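Local coordinates for SusD/RagB family nutrient-binding outer membrane lipoprotein (Bacteroides vulgatus, PDB 4F7A) that probably binds mucin O-glycans at the outer membrane, as a SusD-family lipoprotein thought to serve nutrient uptake, at residues L120-M125 against D160-A165; I128-G133 against E153-F158; Y132-Y137 against C489-G494; V136-G141 against S147-E152. All coordinates share one frame; numbering follows the deposited sequence. Where two conformers were deposited one is given.

Interaction 1: residues L120-M125 against D160-A165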
# COMPACT_ATOMS: atom_id res chain seq x y z
N LEU A 120 -9.32 -11.59 3.13
CA LEU A 120 -9.74 -10.30 2.60
C LEU A 120 -9.95 -9.25 3.70
O LEU A 120 -9.67 -8.08 3.50
CB LEU A 120 -11.02 -10.46 1.78
CG LEU A 120 -10.91 -11.25 0.49
CD1 LEU A 120 -12.33 -11.46 -0.08
CD2 LEU A 120 -9.94 -10.58 -0.52
N LYS A 121 -10.46 -9.67 4.85
CA LYS A 121 -10.73 -8.75 5.95
C LYS A 121 -9.42 -8.16 6.49
O LYS A 121 -9.32 -6.95 6.76
CB LYS A 121 -11.52 -9.49 7.04
CG LYS A 121 -11.99 -8.62 8.17
CD LYS A 121 -13.06 -9.32 9.02
CE LYS A 121 -12.50 -10.47 9.83
NZ LYS A 121 -13.56 -11.23 10.63
N VAL A 122 -8.40 -8.99 6.59
CA VAL A 122 -7.08 -8.54 7.01
C VAL A 122 -6.44 -7.67 5.94
O VAL A 122 -5.84 -6.63 6.24
CB VAL A 122 -6.13 -9.72 7.35
CG1 VAL A 122 -4.71 -9.20 7.62
CG2 VAL A 122 -6.66 -10.51 8.50
N GLU A 123 -6.57 -8.09 4.68
CA GLU A 123 -6.08 -7.27 3.55
C GLU A 123 -6.68 -5.85 3.58
O GLU A 123 -5.97 -4.88 3.40
CB GLU A 123 -6.38 -7.95 2.20
CG GLU A 123 -6.18 -7.03 0.97
CD GLU A 123 -4.77 -6.52 0.80
OE1 GLU A 123 -3.82 -7.10 1.41
OE2 GLU A 123 -4.60 -5.53 0.03
N ALA A 124 -7.99 -5.74 3.80
CA ALA A 124 -8.65 -4.44 3.87
C ALA A 124 -8.22 -3.64 5.08
O ALA A 124 -7.90 -2.46 4.97
CB ALA A 124 -10.19 -4.60 3.90
N MSE A 125 -8.22 -4.27 6.25
CA MSE A 125 -8.13 -3.49 7.47
C MSE A 125 -6.70 -3.17 7.92
O MSE A 125 -6.50 -2.22 8.65
CB MSE A 125 -8.91 -4.17 8.59
CG MSE A 125 -10.40 -4.36 8.27
SE MSE A 125 -11.27 -2.77 7.62
CE MSE A 125 -11.35 -1.82 9.30
N ASP A 160 -3.87 -13.67 14.14
CA ASP A 160 -4.85 -14.68 14.58
C ASP A 160 -5.84 -15.04 13.45
O ASP A 160 -6.15 -16.21 13.22
CB ASP A 160 -5.65 -14.17 15.79
CG ASP A 160 -4.86 -14.17 17.10
OD1 ASP A 160 -3.84 -14.89 17.20
OD2 ASP A 160 -5.27 -13.46 18.03
N ASP A 161 -6.35 -14.03 12.76
CA ASP A 161 -7.28 -14.27 11.65
C ASP A 161 -6.62 -15.01 10.49
O ASP A 161 -7.21 -15.88 9.87
CB ASP A 161 -7.92 -12.98 11.14
CG ASP A 161 -9.06 -12.49 12.02
OD1 ASP A 161 -9.62 -13.30 12.79
OD2 ASP A 161 -9.40 -11.29 11.93
N LEU A 162 -5.37 -14.67 10.19
CA LEU A 162 -4.65 -15.40 9.17
C LEU A 162 -4.41 -16.84 9.59
O LEU A 162 -4.47 -17.74 8.76
CB LEU A 162 -3.34 -14.68 8.79
CG LEU A 162 -3.53 -13.36 8.07
CD1 LEU A 162 -2.13 -12.71 7.78
CD2 LEU A 162 -4.35 -13.47 6.78
N ASP A 163 -4.18 -17.09 10.88
CA ASP A 163 -4.04 -18.48 11.36
C ASP A 163 -5.35 -19.24 11.13
O ASP A 163 -5.35 -20.39 10.67
CB ASP A 163 -3.72 -18.54 12.85
CG ASP A 163 -2.30 -18.06 13.18
OD1 ASP A 163 -1.44 -18.02 12.28
OD2 ASP A 163 -2.06 -17.73 14.36
N LYS A 164 -6.46 -18.61 11.51
CA LYS A 164 -7.77 -19.26 11.34
C LYS A 164 -8.04 -19.52 9.86
O LYS A 164 -8.53 -20.60 9.48
CB LYS A 164 -8.87 -18.38 11.93
CG LYS A 164 -8.93 -18.37 13.44
CD LYS A 164 -9.87 -17.29 13.93
CE LYS A 164 -10.06 -17.40 15.42
NZ LYS A 164 -10.93 -16.29 15.87
N ALA A 165 -7.68 -18.55 9.03
CA ALA A 165 -7.88 -18.68 7.59
C ALA A 165 -7.11 -19.85 6.99
O ALA A 165 -7.70 -20.63 6.24
CB ALA A 165 -7.49 -17.38 6.85
O HOH W 1 -12.36 -13.16 12.42

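Interaction 2: residues I128-G133 against E153-F158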
# COMPACT_ATOMS: atom_id res chain seq x y z
N ILE A 128 -6.08 0.24 6.83
CA ILE A 128 -6.71 1.27 7.67
C ILE A 128 -5.90 1.54 8.95
O ILE A 128 -5.64 2.70 9.26
CB ILE A 128 -8.19 0.89 8.01
CG1 ILE A 128 -8.99 0.64 6.71
CG2 ILE A 128 -8.85 1.96 8.89
CD1 ILE A 128 -8.98 1.82 5.71
N THR A 129 -5.49 0.51 9.68
CA THR A 129 -4.64 0.75 10.84
C THR A 129 -3.34 1.39 10.40
O THR A 129 -2.83 2.23 11.12
CB THR A 129 -4.36 -0.49 11.75
OG1 THR A 129 -3.53 -0.07 12.85
CG2 THR A 129 -3.66 -1.59 10.99
N ASP A 130 -2.81 1.00 9.25
CA ASP A 130 -1.55 1.61 8.80
C ASP A 130 -1.70 3.11 8.44
O ASP A 130 -0.71 3.86 8.38
CB ASP A 130 -0.95 0.83 7.62
CG ASP A 130 -0.41 -0.53 8.02
OD1 ASP A 130 -0.32 -0.85 9.25
OD2 ASP A 130 -0.10 -1.31 7.09
N THR A 131 -2.94 3.54 8.19
CA THR A 131 -3.25 4.94 7.93
C THR A 131 -3.41 5.75 9.24
O THR A 131 -2.81 6.79 9.38
CB THR A 131 -4.53 5.04 7.07
OG1 THR A 131 -4.31 4.37 5.82
CG2 THR A 131 -4.90 6.50 6.81
N TYR A 132 -4.18 5.23 10.20
CA TYR A 132 -4.65 6.00 11.35
C TYR A 132 -4.04 5.57 12.68
O TYR A 132 -4.02 6.35 13.63
CB TYR A 132 -6.19 5.90 11.47
CG TYR A 132 -6.93 6.38 10.23
CD1 TYR A 132 -7.09 7.75 9.99
CD2 TYR A 132 -7.45 5.49 9.31
CE1 TYR A 132 -7.75 8.21 8.84
CE2 TYR A 132 -8.10 5.93 8.16
CZ TYR A 132 -8.27 7.30 7.94
OH TYR A 132 -8.90 7.74 6.82
N GLY A 133 -3.61 4.32 12.78
CA GLY A 133 -3.22 3.73 14.04
C GLY A 133 -4.31 2.87 14.64
O GLY A 133 -4.71 1.86 14.07
N GLU A 153 -2.83 -4.46 19.13
CA GLU A 153 -3.93 -5.41 19.27
C GLU A 153 -4.53 -5.75 17.91
O GLU A 153 -4.93 -6.91 17.69
CB GLU A 153 -5.01 -4.85 20.19
CG GLU A 153 -4.58 -4.89 21.66
CD GLU A 153 -5.38 -3.92 22.57
OE1 GLU A 153 -6.21 -3.11 22.12
OE2 GLU A 153 -5.13 -3.98 23.77
N ALA A 154 -4.65 -4.76 17.03
CA ALA A 154 -5.16 -5.01 15.66
C ALA A 154 -4.23 -5.96 14.92
O ALA A 154 -4.69 -6.92 14.29
CB ALA A 154 -5.35 -3.70 14.89
N TYR A 155 -2.92 -5.69 14.97
CA TYR A 155 -1.92 -6.60 14.35
C TYR A 155 -2.00 -8.03 14.89
O TYR A 155 -2.02 -9.00 14.13
CB TYR A 155 -0.49 -6.01 14.44
CG TYR A 155 -0.17 -5.24 13.17
CD1 TYR A 155 -0.70 -3.97 12.95
CD2 TYR A 155 0.63 -5.79 12.18
CE1 TYR A 155 -0.44 -3.26 11.76
CE2 TYR A 155 0.91 -5.08 11.01
CZ TYR A 155 0.36 -3.84 10.79
OH TYR A 155 0.62 -3.18 9.60
N LYS A 156 -2.10 -8.16 16.20
CA LYS A 156 -2.23 -9.48 16.79
C LYS A 156 -3.52 -10.14 16.28
O LYS A 156 -3.52 -11.32 15.97
CB LYS A 156 -2.15 -9.41 18.31
CG LYS A 156 -0.71 -9.13 18.77
CD LYS A 156 -0.51 -9.11 20.29
CE LYS A 156 0.97 -8.85 20.62
NZ LYS A 156 1.22 -8.77 22.09
N ALA A 157 -4.61 -9.38 16.20
CA ALA A 157 -5.85 -9.97 15.67
C ALA A 157 -5.68 -10.37 14.19
O ALA A 157 -6.19 -11.42 13.77
CB ALA A 157 -7.04 -9.00 15.86
N PHE A 158 -4.94 -9.58 13.41
CA PHE A 158 -4.68 -9.95 12.01
C PHE A 158 -3.95 -11.29 11.93
O PHE A 158 -4.33 -12.16 11.13
CB PHE A 158 -3.82 -8.93 11.27
CG PHE A 158 -4.40 -7.57 11.18
CD1 PHE A 158 -5.76 -7.34 11.19
CD2 PHE A 158 -3.55 -6.49 11.00
CE1 PHE A 158 -6.25 -6.06 11.08
CE2 PHE A 158 -4.04 -5.24 10.88
CZ PHE A 158 -5.41 -5.02 10.92

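Interaction 3: residues Y132-Y137 against C489-G494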
# COMPACT_ATOMS: atom_id res chain seq x y z
N TYR A 132 -4.18 5.23 10.20
CA TYR A 132 -4.65 6.00 11.35
C TYR A 132 -4.04 5.57 12.68
O TYR A 132 -4.02 6.35 13.63
CB TYR A 132 -6.19 5.90 11.47
CG TYR A 132 -6.93 6.38 10.23
CD1 TYR A 132 -7.09 7.75 9.99
CD2 TYR A 132 -7.45 5.49 9.31
CE1 TYR A 132 -7.75 8.21 8.84
CE2 TYR A 132 -8.10 5.93 8.16
CZ TYR A 132 -8.27 7.30 7.94
OH TYR A 132 -8.90 7.74 6.82
N GLY A 133 -3.61 4.32 12.78
CA GLY A 133 -3.22 3.73 14.04
C GLY A 133 -4.31 2.87 14.64
O GLY A 133 -4.71 1.86 14.07
N PRO A 134 -4.81 3.27 15.81
CA PRO A 134 -5.91 2.52 16.40
C PRO A 134 -7.12 2.41 15.46
O PRO A 134 -7.45 3.35 14.72
CB PRO A 134 -6.25 3.34 17.65
CG PRO A 134 -4.94 4.03 18.02
CD PRO A 134 -4.25 4.30 16.71
N ILE A 135 -7.78 1.26 15.50
CA ILE A 135 -8.99 1.08 14.70
C ILE A 135 -10.00 0.26 15.49
O ILE A 135 -9.69 -0.27 16.56
CB ILE A 135 -8.69 0.37 13.36
CG1 ILE A 135 -8.13 -1.05 13.56
CG2 ILE A 135 -7.71 1.24 12.47
CD1 ILE A 135 -8.13 -1.94 12.24
N VAL A 136 -11.20 0.14 14.94
CA VAL A 136 -12.17 -0.82 15.43
C VAL A 136 -12.02 -2.10 14.60
O VAL A 136 -12.19 -2.08 13.36
CB VAL A 136 -13.62 -0.28 15.34
CG1 VAL A 136 -14.61 -1.35 15.78
CG2 VAL A 136 -13.79 0.98 16.20
N TYR A 137 -11.68 -3.21 15.27
CA TYR A 137 -11.47 -4.47 14.56
C TYR A 137 -11.88 -5.67 15.39
O TYR A 137 -12.97 -6.23 15.17
CB TYR A 137 -10.02 -4.58 14.07
CG TYR A 137 -9.78 -5.75 13.16
CD1 TYR A 137 -10.15 -5.69 11.82
CD2 TYR A 137 -9.21 -6.93 13.62
CE1 TYR A 137 -10.00 -6.79 10.97
CE2 TYR A 137 -9.02 -8.02 12.78
CZ TYR A 137 -9.42 -7.94 11.45
OH TYR A 137 -9.24 -8.99 10.60
N CYS A 489 -8.01 8.19 20.54
CA CYS A 489 -6.94 9.06 20.99
C CYS A 489 -6.10 8.47 22.12
O CYS A 489 -4.85 8.50 22.05
CB CYS A 489 -7.50 10.42 21.42
SG CYS A 489 -8.03 11.40 19.98
N THR A 490 -6.76 7.91 23.13
CA THR A 490 -6.07 7.16 24.19
C THR A 490 -5.20 6.03 23.65
O THR A 490 -4.02 5.90 24.03
CB THR A 490 -7.07 6.63 25.22
OG1 THR A 490 -7.78 7.75 25.76
CG2 THR A 490 -6.36 5.83 26.38
N ALA A 491 -5.76 5.24 22.73
CA ALA A 491 -5.02 4.12 22.12
C ALA A 491 -3.85 4.59 21.27
O ALA A 491 -2.89 3.87 21.11
CB ALA A 491 -5.97 3.22 21.26
N LEU A 492 -3.93 5.80 20.71
CA LEU A 492 -2.85 6.33 19.89
C LEU A 492 -1.62 6.66 20.71
O LEU A 492 -0.48 6.56 20.21
CB LEU A 492 -3.31 7.57 19.17
CG LEU A 492 -2.36 8.29 18.22
CD1 LEU A 492 -1.96 7.36 17.06
CD2 LEU A 492 -3.05 9.54 17.73
N GLY A 493 -1.83 7.10 21.95
CA GLY A 493 -0.71 7.41 22.85
C GLY A 493 0.00 8.70 22.49
O GLY A 493 1.17 8.86 22.82
N GLY A 494 -0.68 9.59 21.78
CA GLY A 494 -0.11 10.87 21.36
C GLY A 494 -1.20 11.74 20.77
O GLY A 494 -2.35 11.31 20.64

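Interaction 4: residues V136-G141 against S147-E152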
# COMPACT_ATOMS: atom_id res chain seq x y z
N VAL A 136 -11.20 0.14 14.94
CA VAL A 136 -12.17 -0.82 15.43
C VAL A 136 -12.02 -2.10 14.60
O VAL A 136 -12.19 -2.08 13.36
CB VAL A 136 -13.62 -0.28 15.34
CG1 VAL A 136 -14.61 -1.35 15.78
CG2 VAL A 136 -13.79 0.98 16.20
N TYR A 137 -11.68 -3.21 15.27
CA TYR A 137 -11.47 -4.47 14.56
C TYR A 137 -11.88 -5.67 15.39
O TYR A 137 -12.97 -6.23 15.17
CB TYR A 137 -10.02 -4.58 14.07
CG TYR A 137 -9.78 -5.75 13.16
CD1 TYR A 137 -10.15 -5.69 11.82
CD2 TYR A 137 -9.21 -6.93 13.62
CE1 TYR A 137 -10.00 -6.79 10.97
CE2 TYR A 137 -9.02 -8.02 12.78
CZ TYR A 137 -9.42 -7.94 11.45
OH TYR A 137 -9.24 -8.99 10.60
N SER A 138 -11.05 -6.06 16.37
CA SER A 138 -11.34 -7.31 17.10
C SER A 138 -12.65 -7.23 17.87
O SER A 138 -13.29 -8.26 18.13
CB SER A 138 -10.17 -7.69 18.04
OG SER A 138 -10.17 -6.87 19.19
N LYS A 139 -13.08 -6.02 18.21
CA LYS A 139 -14.31 -5.88 18.98
C LYS A 139 -15.53 -5.44 18.15
O LYS A 139 -16.60 -5.19 18.69
CB LYS A 139 -14.07 -4.95 20.16
CG LYS A 139 -13.04 -5.56 21.12
CD LYS A 139 -12.73 -4.70 22.34
CE LYS A 139 -11.80 -3.55 21.98
NZ LYS A 139 -11.35 -2.69 23.18
N PHE A 140 -15.38 -5.38 16.83
CA PHE A 140 -16.48 -4.97 15.97
C PHE A 140 -17.69 -5.88 16.16
O PHE A 140 -17.56 -7.11 16.24
CB PHE A 140 -16.06 -4.96 14.50
CG PHE A 140 -17.11 -4.42 13.57
CD1 PHE A 140 -17.26 -3.04 13.38
CD2 PHE A 140 -17.96 -5.28 12.89
CE1 PHE A 140 -18.23 -2.53 12.52
CE2 PHE A 140 -18.94 -4.78 12.02
CZ PHE A 140 -19.08 -3.41 11.84
N GLY A 141 -18.87 -5.27 16.28
CA GLY A 141 -20.13 -6.00 16.46
C GLY A 141 -20.27 -6.77 17.76
O GLY A 141 -21.19 -7.58 17.87
N SER A 147 -14.69 0.04 22.09
CA SER A 147 -14.69 -0.63 20.79
C SER A 147 -13.32 -0.67 20.10
O SER A 147 -13.15 -1.30 19.04
CB SER A 147 -15.66 0.12 19.88
OG SER A 147 -15.34 1.53 19.88
N VAL A 148 -12.33 0.00 20.68
CA VAL A 148 -11.09 0.31 19.99
C VAL A 148 -9.99 -0.73 20.26
O VAL A 148 -9.76 -1.14 21.41
CB VAL A 148 -10.58 1.72 20.41
CG1 VAL A 148 -9.16 1.99 19.87
CG2 VAL A 148 -11.55 2.77 19.90
N ASP A 149 -9.32 -1.15 19.19
CA ASP A 149 -8.04 -1.86 19.31
C ASP A 149 -6.89 -0.87 19.19
O ASP A 149 -6.86 -0.08 18.25
CB ASP A 149 -7.82 -2.84 18.15
CG ASP A 149 -8.70 -4.03 18.17
OD1 ASP A 149 -9.39 -4.29 19.17
OD2 ASP A 149 -8.67 -4.75 17.13
N THR A 150 -5.89 -0.96 20.06
CA THR A 150 -4.58 -0.33 19.76
C THR A 150 -4.04 -0.98 18.48
O THR A 150 -4.49 -2.07 18.08
CB THR A 150 -3.55 -0.55 20.89
OG1 THR A 150 -3.21 -1.93 20.94
CG2 THR A 150 -4.12 -0.10 22.29
N GLN A 151 -3.11 -0.32 17.79
CA GLN A 151 -2.54 -0.92 16.60
C GLN A 151 -1.91 -2.28 16.89
O GLN A 151 -2.02 -3.20 16.07
CB GLN A 151 -1.51 -0.00 15.95
CG GLN A 151 -0.92 -0.55 14.64
CD GLN A 151 -0.10 0.50 13.91
OE1 GLN A 151 1.04 0.77 14.29
NE2 GLN A 151 -0.67 1.07 12.81
N GLU A 152 -1.24 -2.41 18.04
CA GLU A 152 -0.64 -3.69 18.43
C GLU A 152 -1.71 -4.78 18.52
O GLU A 152 -1.51 -5.89 18.04
CB GLU A 152 0.07 -3.55 19.78
CG GLU A 152 0.74 -4.85 20.27
CD GLU A 152 1.55 -4.64 21.53
OE1 GLU A 152 1.39 -3.61 22.20
OE2 GLU A 152 2.36 -5.52 21.85
O HOH W 2 -11.78 -3.38 18.14

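Interaction 1: residues L120-M125 against D160-A165
Val122 and Lys121 of helix 111-132 meet Asp161 and Leu162 of helix 151-174 in a buried helix-helix contact, part apolar and part water-bridged. The two segments run antiparallel, their axes 10.0 Å apart at closest approach and 155° between their directions. At that spacing they share little surface, and one valine does most of the touching. Its CG2 branch stands anti to the carbonyl carbon, which leads it across to Asp161 and Leu162 while CG1 packs toward Phe158. Val122 CG2 lies 3.8 Å from Asp161 CB, so the methylene of the acid, not its carboxylate, completes the apolar patch. Val122 CG2 also reaches Leu162 CD2 at 4.1 Å; the leucine starts off to one side and brings its CD2 end nearest.

The charged pair meets at about a right angle and falls short of a salt bridge, with Lys121 NZ 4.4 Å from Asp161 OD2. A water bridges the gap instead, accepting from Lys121 NZ at 2.9 Å and donating to Asp161 OD1 at 2.8 Å. The lysine chain is bent at chi3 (69°), which swings its end round to this water. Both groups have further partners: Lys121 NZ bonds Thr101 OG1 of helix 84-104, and Asp161 OD2 bonds the hydroxyl of Tyr137. Leu203 of helix 193-210 packs on Val122 as well. Antiparallel packing of consecutive helices, as here, is consistent with the TPR-like helical fold of SusD-family proteins.

Interaction 2: residues I128-G133 against E153-F158
Helices 128-132 and 153-158 run antiparallel, with 166° between their directions and their axes 11.2 Å apart at closest approach; Thr129 and Ala154 come nearest, their CA atoms 7.5 Å apart. Between the helices Thr129 sends its methyl. Thr129 CG2 sits 3.7 Å from Phe158 CE2, at the edge of that ring and in its plane, and equally near Tyr155 CE1, which it meets obliquely. The threonine's chi1 of -179° sets OG1 opposite the backbone N, where Thr129 OG1 donates to Gly133 O at 2.6 Å and ties the helix end to the turn that follows; Gln151 NE2 also bonds Thr129 OG1. This is the loop end of an antiparallel helix pair in the TPR-like fold, and Gly133 leaves the helix with positive phi.

The polar link is short: Tyr155 OH donates to Asp130 OD1 at 2.5 Å, on the syn side, with ring and carboxylate only 25° from coplanar. A phenylalanine in place of Tyr155 would probably keep the ring against Thr129 but leave Asp130 OD1 without its phenolic donor. Trp504 NE1 also bonds Asp130 OD1, and Arg210 makes a salt bridge to OD2, so this buried carboxylate is held at both oxygens.

Interaction 3: residues Y132-Y137 against C489-G494
Pro134, in the loop that leaves helix 111-132, lies against Ala491 and Leu492 at the C-terminal end of helix 482-492. Within this TPR-like SusD homologue, the contact joins the loop to a helix some 350 residues further along the chain. It is partly buried and holds no hydrogen bond between the two segments; what joins them is van der Waals packing.

Among the side chains, the proline ring presents CB and CG to the alanine methyl, with Pro134 CG 3.5 Å from Ala491 CB. Its next carbon, Pro134 CD, faces the leucine instead, 3.8 Å from Leu492 CD1, and the two side chains cross at about a right angle. Leu492 has CG opposite its backbone N (chi1 -178°), a turn that brings CD1 up to the ring's CD. Phe473 and Leu488 touch Pro134 too, and Val148 packs on Ala491, so the ring rests in a larger apolar cluster.

Both segments bend through a glycine with positive phi: Gly133 just before the proline, and Gly493 just after the last helical residue. At Gly133 the backbone angles would press any CB against the preceding carbonyl oxygen and against Pro134 CD. Just before this glycine, the Tyr132 carbonyl accepts a bond from Arg470, and Tyr132 O stands 4.1 Å from Leu492 CD1. The proline also reaches the main chain of the helix end, where Pro134 CG lies 3.5 Å from Ala491 C and, closer still, 3.4 Å from Leu492 N.

Interaction 4: residues V136-G141 against S147-E152
Asp149 grips the turn at Ser138 with both carboxylate oxygens. Its CG lies anti to the carbonyl carbon (chi1 -71°), which brings the carboxylate to the Ser138 end of the turn. Ser138 N donates to Asp149 OD2 at 2.8 Å along a nearly straight line (171°), on the syn side though tilted out of the carboxylate plane. Ser138 OG donates to Asp149 OD1 at 2.7 Å, closer to that plane. The hydroxyl can do so because chi1 of 75° tucks OG between the backbone N and the carbonyl carbon. Tyr137 CB touches the acid as well, 3.3 Å from Asp149 OD2. An alanine replacing Asp149 would probably leave Ser138 N and OG without these acceptors and free the type I turn from Tyr137 to Phe140 to shift.

Lys139, the third residue of that turn, lays its bent chain over Ser147. Its end then gives Lys139 NZ to Val148 O at 2.8 Å, from above the carbonyl plane; NZ also bonds Asn146 O. A water links the two sides of the loop, accepting from Tyr137 N and Lys139 N, donating to Ser147 O at 2.6 Å and weakly to Asp149 OD1. Val136 straddles that serine oxygen with both methyls, Val136 CG1 being 3.6 Å from Ser147 O.

Thr150, next after Asp149, N-caps helix 151-174. The loop so closed connects helix 111-132 to helix 151-174, with Tyr137 reaching back between them and Val148 leaning on helix 482-492.

Overall arrangement
Interactions 1 and 2 are two levels of one antiparallel pair, helices 111-132 and 151-174, their centres about 11 Å apart. Interaction 4 closes the connecting loop, its centre about 8 Å from that of interaction 2; interaction 3, centred about 9 Å from both, fastens the start of that loop to helix 482-492. Along the chain the first segments follow in order from 120 to 141; the partners in interactions 4, 2 and 1 then come in reverse, as in a hairpin, and 489-494 comes last. Tyr137, shared by interactions 3 and 4, reaches down to interactions 1 and 2 through Asp161, Met125 and Phe158. Loop and helices are consistent with one continuously packed part of the TPR-like fold.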